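Local atomic coordinates of S-layer domain-containing protein (Ruminiclostridium thermocellum ATCC 27405, PDB entry 4QVS), a protein that is of unknown function but carries a concanavalin A-like lectin/glucanase domain, so it may bind carbohydrate at the bacterial cell surface. Residues Q85-F90 with M100-E105; K109-M114 with T124-S129; G30-Y35 with D56-P61. All coordinates share one frame; numbering follows the deposited sequence.

Contact 1: residues Q85-F90 with M100-E105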
loop_
_atom_site.group_PDB
_atom_site.type_symbol
_atom_site.label_atom_id
_atom_site.label_comp_id
_atom_site.label_asym_id
_atom_site.label_seq_id
_atom_site.Cartn_x
_atom_site.Cartn_y
_atom_site.Cartn_z
ATOM N N GLN A 85 -8.889 -13.744 3.714
ATOM C CA GLN A 85 -9.700 -14.515 2.739
ATOM C C GLN A 85 -8.856 -15.034 1.571
ATOM O O GLN A 85 -8.011 -14.288 1.047
ATOM C CB GLN A 85 -10.783 -13.596 2.119
ATOM C CG GLN A 85 -11.949 -13.184 2.996
ATOM C CD GLN A 85 -12.619 -11.906 2.468
ATOM O OE1 GLN A 85 -13.771 -11.905 2.018
ATOM N NE2 GLN A 85 -11.879 -10.818 2.506
ATOM N N PRO A 86 -9.115 -16.278 1.109
ATOM C CA PRO A 86 -8.369 -16.828 -0.034
ATOM C C PRO A 86 -8.888 -16.233 -1.312
ATOM O O PRO A 86 -10.089 -16.140 -1.470
ATOM C CB PRO A 86 -8.697 -18.338 0.001
ATOM C CG PRO A 86 -9.982 -18.444 0.751
ATOM C CD PRO A 86 -10.301 -17.096 1.402
ATOM N N ILE A 87 -8.002 -15.784 -2.195
ATOM C CA ILE A 87 -8.442 -15.265 -3.471
ATOM C C ILE A 87 -8.347 -16.389 -4.496
ATOM O O ILE A 87 -9.292 -16.620 -5.246
ATOM C CB ILE A 87 -7.602 -14.042 -3.906
ATOM C CG1 ILE A 87 -7.783 -12.884 -2.906
ATOM C CG2 ILE A 87 -8.058 -13.623 -5.283
ATOM C CD1 ILE A 87 -6.909 -11.677 -3.177
ATOM N N PHE A 88 -7.184 -17.036 -4.571
ATOM C CA PHE A 88 -7.018 -18.238 -5.396
ATOM C C PHE A 88 -6.093 -19.254 -4.698
ATOM O O PHE A 88 -5.265 -18.909 -3.832
ATOM C CB PHE A 88 -6.605 -17.985 -6.868
ATOM C CG PHE A 88 -5.197 -17.516 -7.067
ATOM C CD1 PHE A 88 -4.111 -18.332 -6.799
ATOM C CD2 PHE A 88 -4.950 -16.249 -7.625
ATOM C CE1 PHE A 88 -2.822 -17.901 -6.991
ATOM C CE2 PHE A 88 -3.668 -15.836 -7.852
ATOM C CZ PHE A 88 -2.600 -16.644 -7.541
ATOM N N ASP A 89 -6.195 -20.496 -5.118
ATOM C CA ASP A 89 -5.395 -21.570 -4.496
ATOM C C ASP A 89 -5.306 -22.678 -5.508
ATOM O O ASP A 89 -6.302 -23.096 -6.056
ATOM C CB ASP A 89 -6.032 -21.939 -3.170
ATOM C CG ASP A 89 -5.408 -23.132 -2.497
ATOM O OD1 ASP A 89 -4.241 -23.457 -2.696
ATOM O OD2 ASP A 89 -6.103 -23.675 -1.636
ATOM N N PHE A 90 -4.067 -23.018 -5.846
ATOM C CA PHE A 90 -3.743 -24.069 -6.750
ATOM C C PHE A 90 -2.864 -24.960 -5.903
ATOM O O PHE A 90 -1.818 -24.545 -5.391
ATOM C CB PHE A 90 -3.012 -23.586 -7.992
ATOM C CG PHE A 90 -3.826 -22.635 -8.835
ATOM C CD1 PHE A 90 -4.712 -23.099 -9.782
ATOM C CD2 PHE A 90 -3.708 -21.265 -8.650
ATOM C CE1 PHE A 90 -5.459 -22.207 -10.558
ATOM C CE2 PHE A 90 -4.445 -20.366 -9.425
ATOM C CZ PHE A 90 -5.323 -20.837 -10.372
HETATM N N MSE A 100 0.181 -23.083 -4.013
HETATM C CA MSE A 100 0.452 -21.648 -4.141
HETATM C C MSE A 100 -0.911 -21.033 -4.012
HETATM O O MSE A 100 -1.890 -21.552 -4.530
HETATM C CB MSE A 100 1.356 -21.291 -5.307
HETATM C CG MSE A 100 0.614 -21.176 -6.620
HETATM SE SE MSE A 100 1.909 -21.329 -8.085
HETATM C CE MSE A 100 0.395 -20.914 -9.184
ATOM N N ARG A 101 -0.985 -19.951 -3.243
ATOM C CA ARG A 101 -2.231 -19.342 -2.878
ATOM C C ARG A 101 -2.137 -17.794 -2.746
ATOM O O ARG A 101 -1.221 -17.290 -2.114
ATOM C CB ARG A 101 -2.541 -19.916 -1.529
ATOM C CG ARG A 101 -3.860 -19.534 -0.922
ATOM C CD ARG A 101 -4.157 -20.448 0.259
ATOM N NE ARG A 101 -3.160 -20.349 1.345
ATOM C CZ ARG A 101 -3.337 -20.847 2.568
ATOM N NH1 ARG A 101 -4.445 -21.495 2.872
ATOM N NH2 ARG A 101 -2.391 -20.706 3.506
ATOM N N LEU A 102 -3.091 -17.072 -3.302
ATOM C CA LEU A 102 -3.060 -15.592 -3.209
ATOM C C LEU A 102 -4.136 -15.288 -2.213
ATOM O O LEU A 102 -5.234 -15.829 -2.316
ATOM C CB LEU A 102 -3.360 -14.885 -4.527
ATOM C CG LEU A 102 -3.372 -13.333 -4.462
ATOM C CD1 LEU A 102 -1.983 -12.771 -4.329
ATOM C CD2 LEU A 102 -4.007 -12.776 -5.713
ATOM N N THR A 103 -3.820 -14.448 -1.222
ATOM C CA THR A 103 -4.768 -14.119 -0.218
ATOM C C THR A 103 -4.900 -12.594 0.009
ATOM O O THR A 103 -3.963 -11.816 -0.234
ATOM C CB THR A 103 -4.345 -14.742 1.092
ATOM O OG1 THR A 103 -3.029 -14.311 1.392
ATOM C CG2 THR A 103 -4.315 -16.319 0.996
ATOM N N ALA A 104 -6.097 -12.224 0.439
ATOM C CA ALA A 104 -6.408 -10.913 0.947
ATOM C C ALA A 104 -5.991 -10.963 2.414
ATOM O O ALA A 104 -6.146 -12.008 3.080
ATOM C CB ALA A 104 -7.894 -10.648 0.823
ATOM N N GLU A 105 -5.419 -9.866 2.907
ATOM C CA GLU A 105 -4.928 -9.804 4.279
ATOM C C GLU A 105 -5.802 -8.981 5.239
ATOM O O GLU A 105 -6.837 -8.421 4.841
ATOM C CB GLU A 105 -3.474 -9.321 4.252
ATOM C CG GLU A 105 -2.577 -10.239 3.422
ATOM C CD GLU A 105 -2.474 -11.630 4.026
ATOM O OE1 GLU A 105 -1.699 -11.798 4.984
ATOM O OE2 GLU A 105 -3.136 -12.559 3.519
#
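The Phe88 ring receives Leu102 CB over one face, 3.6 Å from the ring centroid and 17° off the normal, a CH-pi contact set toward the rim. Leu102 CD2 reaches the same ring at CE2 and also meets Ile87 CD1, because its CG stands anti to the backbone N (chi1 179°). At the in-plane edge of the Phe90 ring lies Phe88 CE1, while Met100, a selenomethionine with an extended chain, approaches Phe90 CD2 obliquely with CE at 4.2 Å. The backbones form an antiparallel beta hairpin interrupted by a classic beta bulge: Ile87 and Phe88 stand across from the single residue Leu102, whose O takes hydrogen bonds from Ile87 N at 2.8 Å and Phe88 N at 3.2 Å. Past the bulge Phe90 and Met100 exchange two backbone bonds, Phe90 N to Met100 O at 2.9 Å. On the other face of the sheet Asp89 and Arg101 meet through their aliphatic parts, Asp89 CB against Arg101 CG at 3.9 Å. The charged ends part company: Arg101 bridges to Glu122 and to Asp190 of the second subunit, and Asp89 bonds His183 of that subunit, whose strand also pairs with Phe88 to Phe90.

Contact 2: residues K109-M114 with T124-S129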
loop_
_atom_site.group_PDB
_atom_site.type_symbol
_atom_site.label_atom_id
_atom_site.label_comp_id
_atom_site.label_asym_id
_atom_site.label_seq_id
_atom_site.Cartn_x
_atom_site.Cartn_y
_atom_site.Cartn_z
ATOM N N LYS A 109 -4.191 -5.339 2.158
ATOM C CA LYS A 109 -3.001 -5.852 1.497
ATOM C C LYS A 109 -3.366 -7.225 0.914
ATOM O O LYS A 109 -4.467 -7.731 1.162
ATOM C CB LYS A 109 -1.854 -6.045 2.466
ATOM C CG LYS A 109 -1.418 -4.778 3.145
ATOM C CD LYS A 109 -0.138 -4.982 3.922
ATOM C CE LYS A 109 -0.300 -5.925 5.086
ATOM N NZ LYS A 109 0.732 -5.619 6.110
ATOM N N ILE A 110 -2.469 -7.752 0.088
ATOM C CA ILE A 110 -2.613 -9.071 -0.526
ATOM C C ILE A 110 -1.291 -9.788 -0.348
ATOM O O ILE A 110 -0.241 -9.148 -0.238
ATOM C CB ILE A 110 -2.982 -9.054 -2.037
ATOM C CG1 ILE A 110 -1.933 -8.331 -2.868
ATOM C CG2 ILE A 110 -4.350 -8.444 -2.248
ATOM C CD1 ILE A 110 -2.266 -8.171 -4.347
ATOM N N LYS A 111 -1.361 -11.109 -0.287
ATOM C CA LYS A 111 -0.177 -11.925 -0.126
ATOM C C LYS A 111 -0.216 -13.117 -1.049
ATOM O O LYS A 111 -1.243 -13.771 -1.224
ATOM C CB LYS A 111 -0.085 -12.463 1.292
ATOM C CG LYS A 111 1.178 -13.273 1.551
ATOM C CD LYS A 111 1.351 -13.562 3.027
ATOM C CE LYS A 111 0.353 -14.633 3.458
ATOM N NZ LYS A 111 0.191 -14.694 4.934
ATOM N N PHE A 112 0.934 -13.408 -1.610
ATOM C CA PHE A 112 1.078 -14.545 -2.449
ATOM C C PHE A 112 2.062 -15.432 -1.730
ATOM O O PHE A 112 3.038 -14.969 -1.195
ATOM C CB PHE A 112 1.563 -14.138 -3.825
ATOM C CG PHE A 112 1.788 -15.271 -4.716
ATOM C CD1 PHE A 112 0.713 -16.068 -5.112
ATOM C CD2 PHE A 112 3.051 -15.582 -5.142
ATOM C CE1 PHE A 112 0.906 -17.166 -5.931
ATOM C CE2 PHE A 112 3.258 -16.691 -5.964
ATOM C CZ PHE A 112 2.176 -17.485 -6.356
ATOM N N ALA A 113 1.754 -16.707 -1.695
ATOM C CA ALA A 113 2.565 -17.718 -0.996
ATOM C C ALA A 113 2.707 -18.954 -1.849
ATOM O O ALA A 113 1.770 -19.313 -2.552
ATOM C CB ALA A 113 1.923 -18.105 0.315
HETATM N N MSE A 114 3.899 -19.548 -1.823
HETATM C CA MSE A 114 4.211 -20.800 -2.499
HETATM C C MSE A 114 4.893 -21.600 -1.453
HETATM O O MSE A 114 5.718 -21.047 -0.694
HETATM C CB MSE A 114 5.246 -20.674 -3.611
HETATM C CG MSE A 114 4.846 -19.656 -4.691
HETATM SE SE MSE A 114 5.767 -19.965 -6.397
HETATM C CE MSE A 114 5.283 -21.845 -6.689
ATOM N N THR A 124 6.695 -16.087 0.708
ATOM C CA THR A 124 5.656 -15.138 0.392
ATOM C C THR A 124 6.078 -13.809 -0.193
ATOM O O THR A 124 7.241 -13.423 -0.121
ATOM C CB THR A 124 5.010 -14.748 1.692
ATOM O OG1 THR A 124 5.975 -14.028 2.452
ATOM C CG2 THR A 124 4.607 -15.995 2.471
ATOM N N ILE A 125 5.092 -13.110 -0.753
ATOM C CA ILE A 125 5.255 -11.736 -1.229
ATOM C C ILE A 125 4.036 -11.027 -0.696
ATOM O O ILE A 125 2.911 -11.504 -0.887
ATOM C CB ILE A 125 5.181 -11.586 -2.746
ATOM C CG1 ILE A 125 5.857 -12.746 -3.460
ATOM C CG2 ILE A 125 5.779 -10.246 -3.156
ATOM C CD1 ILE A 125 5.576 -12.771 -4.949
ATOM N N THR A 126 4.234 -9.887 -0.043
ATOM C CA THR A 126 3.120 -9.151 0.547
ATOM C C THR A 126 3.105 -7.717 0.051
ATOM O O THR A 126 4.137 -7.088 -0.004
ATOM C CB THR A 126 3.227 -9.151 2.081
ATOM O OG1 THR A 126 3.394 -10.494 2.545
ATOM C CG2 THR A 126 1.980 -8.562 2.693
ATOM N N SER A 127 1.937 -7.190 -0.298
ATOM C CA SER A 127 1.860 -5.798 -0.766
ATOM C C SER A 127 2.132 -4.769 0.363
ATOM O O SER A 127 2.121 -5.117 1.549
ATOM C CB SER A 127 0.525 -5.536 -1.455
ATOM O OG SER A 127 -0.577 -5.737 -0.597
ATOM N N GLY A 128 2.393 -3.513 -0.015
ATOM C CA GLY A 128 2.763 -2.437 0.946
ATOM C C GLY A 128 1.671 -1.885 1.856
ATOM O O GLY A 128 0.495 -1.947 1.531
ATOM N N SER A 129 2.058 -1.358 3.016
ATOM C CA SER A 129 1.096 -0.731 3.934
ATOM C C SER A 129 0.727 0.660 3.357
ATOM O O SER A 129 1.400 1.155 2.454
ATOM C CB SER A 129 1.676 -0.558 5.350
ATOM O OG SER A 129 2.509 -1.636 5.719
#
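Phe112 and Ile125 form the hydrogen-bonded pair of an antiparallel hairpin, Phe112 N to Ile125 O and Ile125 N to Phe112 O both at 2.8 Å. Ser127 N gives a third backbone bond to Ile110 O at 2.9 Å. The fourth hydrogen bond uses a side chain: Ser127 OG, held between its backbone N and carbonyl carbon (chi1 61°), turns back to accept a bond from Ile110 N at 2.8 Å, with an angle of 159° at the hydrogen. Among apolar contacts, Phe112 and Ile125 lie side by side on the buried face, Ile125 CD1 meeting the ring edge at CD2, 3.8 Å away; Val141 of the second subunit also packs on Phe112. On the other face Ala113 CB touches Thr124 CG2. Alkyl-polar contacts complete the set: Lys109 CD rests 3.3 Å from Ser127 O, and Lys111 CG runs past Thr126 OG1 before its bent chain carries NZ to Tyr192 OH of the second subunit. Where the strand pairing gives out, a serine hydroxyl thus takes the place of a backbone carbonyl and satisfies the Ile110 amide.

Contact 3: residues G30-Y35 with D56-P61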
loop_
_atom_site.group_PDB
_atom_site.type_symbol
_atom_site.label_atom_id
_atom_site.label_comp_id
_atom_site.label_asym_id
_atom_site.label_seq_id
_atom_site.Cartn_x
_atom_site.Cartn_y
_atom_site.Cartn_z
ATOM N N GLY A 30 -10.869 -26.846 -19.688
ATOM C CA GLY A 30 -12.269 -27.105 -19.390
ATOM C C GLY A 30 -12.995 -25.947 -18.742
ATOM O O GLY A 30 -12.415 -24.872 -18.462
ATOM N N ASN A 31 -14.274 -26.179 -18.486
ATOM C CA ASN A 31 -15.123 -25.166 -17.938
ATOM C C ASN A 31 -14.865 -24.877 -16.483
ATOM O O ASN A 31 -14.588 -25.795 -15.710
ATOM C CB ASN A 31 -16.573 -25.564 -18.121
ATOM C CG ASN A 31 -16.956 -25.688 -19.576
ATOM O OD1 ASN A 31 -16.311 -25.076 -20.439
ATOM N ND2 ASN A 31 -18.001 -26.475 -19.866
ATOM N N ALA A 32 -14.888 -23.587 -16.130
ATOM C CA ALA A 32 -14.861 -23.202 -14.713
ATOM C C ALA A 32 -16.244 -23.494 -14.155
ATOM O O ALA A 32 -17.217 -23.339 -14.856
ATOM C CB ALA A 32 -14.527 -21.727 -14.542
ATOM N N VAL A 33 -16.355 -23.929 -12.905
ATOM C CA VAL A 33 -17.647 -24.173 -12.334
ATOM C C VAL A 33 -17.894 -23.229 -11.169
ATOM O O VAL A 33 -17.117 -23.170 -10.208
ATOM C CB VAL A 33 -17.768 -25.662 -11.850
ATOM C CG1 VAL A 33 -19.188 -25.938 -11.385
ATOM C CG2 VAL A 33 -17.400 -26.605 -12.995
ATOM N N LEU A 34 -19.049 -22.583 -11.196
ATOM C CA LEU A 34 -19.442 -21.629 -10.165
ATOM C C LEU A 34 -20.399 -22.254 -9.167
ATOM O O LEU A 34 -21.362 -22.863 -9.586
ATOM C CB LEU A 34 -20.191 -20.437 -10.807
ATOM C CG LEU A 34 -20.801 -19.386 -9.848
ATOM C CD1 LEU A 34 -19.734 -18.861 -8.916
ATOM C CD2 LEU A 34 -21.473 -18.198 -10.576
ATOM N N TYR A 35 -20.130 -22.057 -7.872
ATOM C CA TYR A 35 -21.005 -22.469 -6.789
ATOM C C TYR A 35 -21.396 -21.154 -6.081
ATOM O O TYR A 35 -20.656 -20.621 -5.254
ATOM C CB TYR A 35 -20.302 -23.462 -5.870
ATOM C CG TYR A 35 -19.858 -24.731 -6.602
ATOM C CD1 TYR A 35 -20.717 -25.802 -6.773
ATOM C CD2 TYR A 35 -18.598 -24.814 -7.142
ATOM C CE1 TYR A 35 -20.310 -26.965 -7.437
ATOM C CE2 TYR A 35 -18.182 -25.931 -7.819
ATOM C CZ TYR A 35 -19.046 -27.003 -7.961
ATOM O OH TYR A 35 -18.570 -28.072 -8.616
ATOM N N ASP A 56 -19.486 -19.463 -1.245
ATOM C CA ASP A 56 -19.386 -19.413 -2.696
ATOM C C ASP A 56 -17.963 -19.441 -3.182
ATOM O O ASP A 56 -17.091 -18.816 -2.592
ATOM C CB ASP A 56 -19.992 -18.075 -3.222
ATOM C CG ASP A 56 -21.463 -17.998 -3.024
ATOM O OD1 ASP A 56 -22.090 -18.994 -2.547
ATOM O OD2 ASP A 56 -22.011 -16.937 -3.346
ATOM N N TYR A 57 -17.744 -20.085 -4.330
ATOM C CA TYR A 57 -16.407 -20.156 -4.947
ATOM C C TYR A 57 -16.460 -20.620 -6.391
ATOM O O TYR A 57 -17.497 -20.982 -6.894
ATOM C CB TYR A 57 -15.497 -21.134 -4.164
ATOM C CG TYR A 57 -16.012 -22.553 -4.224
ATOM C CD1 TYR A 57 -17.050 -22.945 -3.414
ATOM C CD2 TYR A 57 -15.445 -23.508 -5.068
ATOM C CE1 TYR A 57 -17.530 -24.252 -3.445
ATOM C CE2 TYR A 57 -15.935 -24.849 -5.085
ATOM C CZ TYR A 57 -16.995 -25.178 -4.267
ATOM O OH TYR A 57 -17.588 -26.441 -4.236
ATOM N N VAL A 58 -15.303 -20.702 -7.021
ATOM C CA VAL A 58 -15.220 -21.169 -8.367
ATOM C C VAL A 58 -14.219 -22.290 -8.414
ATOM O O VAL A 58 -13.117 -22.143 -7.902
ATOM C CB VAL A 58 -14.737 -20.030 -9.310
ATOM C CG1 VAL A 58 -14.650 -20.531 -10.735
ATOM C CG2 VAL A 58 -15.697 -18.842 -9.202
ATOM N N ALA A 59 -14.605 -23.400 -9.054
ATOM C CA ALA A 59 -13.706 -24.504 -9.247
ATOM C C ALA A 59 -13.165 -24.360 -10.650
ATOM O O ALA A 59 -13.925 -24.183 -11.606
ATOM C CB ALA A 59 -14.416 -25.870 -9.101
ATOM N N LEU A 60 -11.846 -24.429 -10.776
ATOM C CA LEU A 60 -11.193 -24.360 -12.071
ATOM C C LEU A 60 -10.868 -25.794 -12.429
ATOM O O LEU A 60 -10.798 -26.654 -11.552
ATOM C CB LEU A 60 -9.913 -23.543 -11.980
ATOM C CG LEU A 60 -10.130 -22.049 -11.657
ATOM C CD1 LEU A 60 -8.813 -21.381 -11.332
ATOM C CD2 LEU A 60 -10.766 -21.346 -12.831
ATOM N N PRO A 61 -10.648 -26.066 -13.706
ATOM C CA PRO A 61 -10.357 -27.498 -14.042
ATOM C C PRO A 61 -8.947 -27.872 -13.611
ATOM O O PRO A 61 -8.048 -26.999 -13.556
ATOM C CB PRO A 61 -10.511 -27.551 -15.568
ATOM C CG PRO A 61 -10.408 -26.109 -16.023
ATOM C CD PRO A 61 -10.866 -25.227 -14.891
#
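Tyr35 CG lies anti to its own carbonyl carbon (chi1 -60°), whereas Tyr57 CG sits between backbone N and carbonyl carbon (chi1 64°); these opposite turns bring the two phenol rings together on one face of the sheet. The ring planes are 21° from parallel but slid apart, with centroids 4.7 Å apart and little overlap. Tyr35 CD2 lies over the Tyr57 face, 3.3 Å from Tyr57 CZ, and Tyr57 OH in turn stands over the Tyr35 face, displaced toward its rim. Ala59 CB meets the Tyr35 ring in plane at its CE2 edge, 4.0 Å away. The strands carrying the rings are antiparallel: Val33 and Ala59 exchange two bonds, Val33 N to Ala59 O at 2.8 Å, and Tyr35 and Tyr57 exchange two more. On the buried face Leu34 CD1 packs on Val58 CG2, and Ala32 CB touches both Val58 CG1 and Leu60 CD2. Pro61 CG closes the far end against Gly30 O at 3.4 Å. Tyr9 of strand 7-9 packs on Ala32, Leu60 and Pro61. Within this chain strand 32-35 lies between 21-22 and 57-60, and a strand of the second subunit continues the sheet beyond Val58 to Leu60.

How the contacts relate
From the N terminus contact 3 comes first, closing a 20-residue excursion that includes strands 40-42 and 47-52. Contact 1 follows, closing the short connection of hairpin 85-91/99-104, and contact 2 does the same for hairpin 110-115/123-126. The three lie in series, none nesting in or crossing another. Contacts 1 and 2 are neighbours in one antiparallel sheet, four-stranded when counted within this chain, joined where strand 99-104 meets strand 110-115: Thr103 N lies 2.7 Å from Lys111 O in a probable hydrogen bond. Contact 3 belongs to another sheet of this chain; it touches contact 1 through Leu60 CD1 and Phe90 CE1, while its nearest atoms are about 12 Å from those of contact 2. All three contacts reach the second subunit.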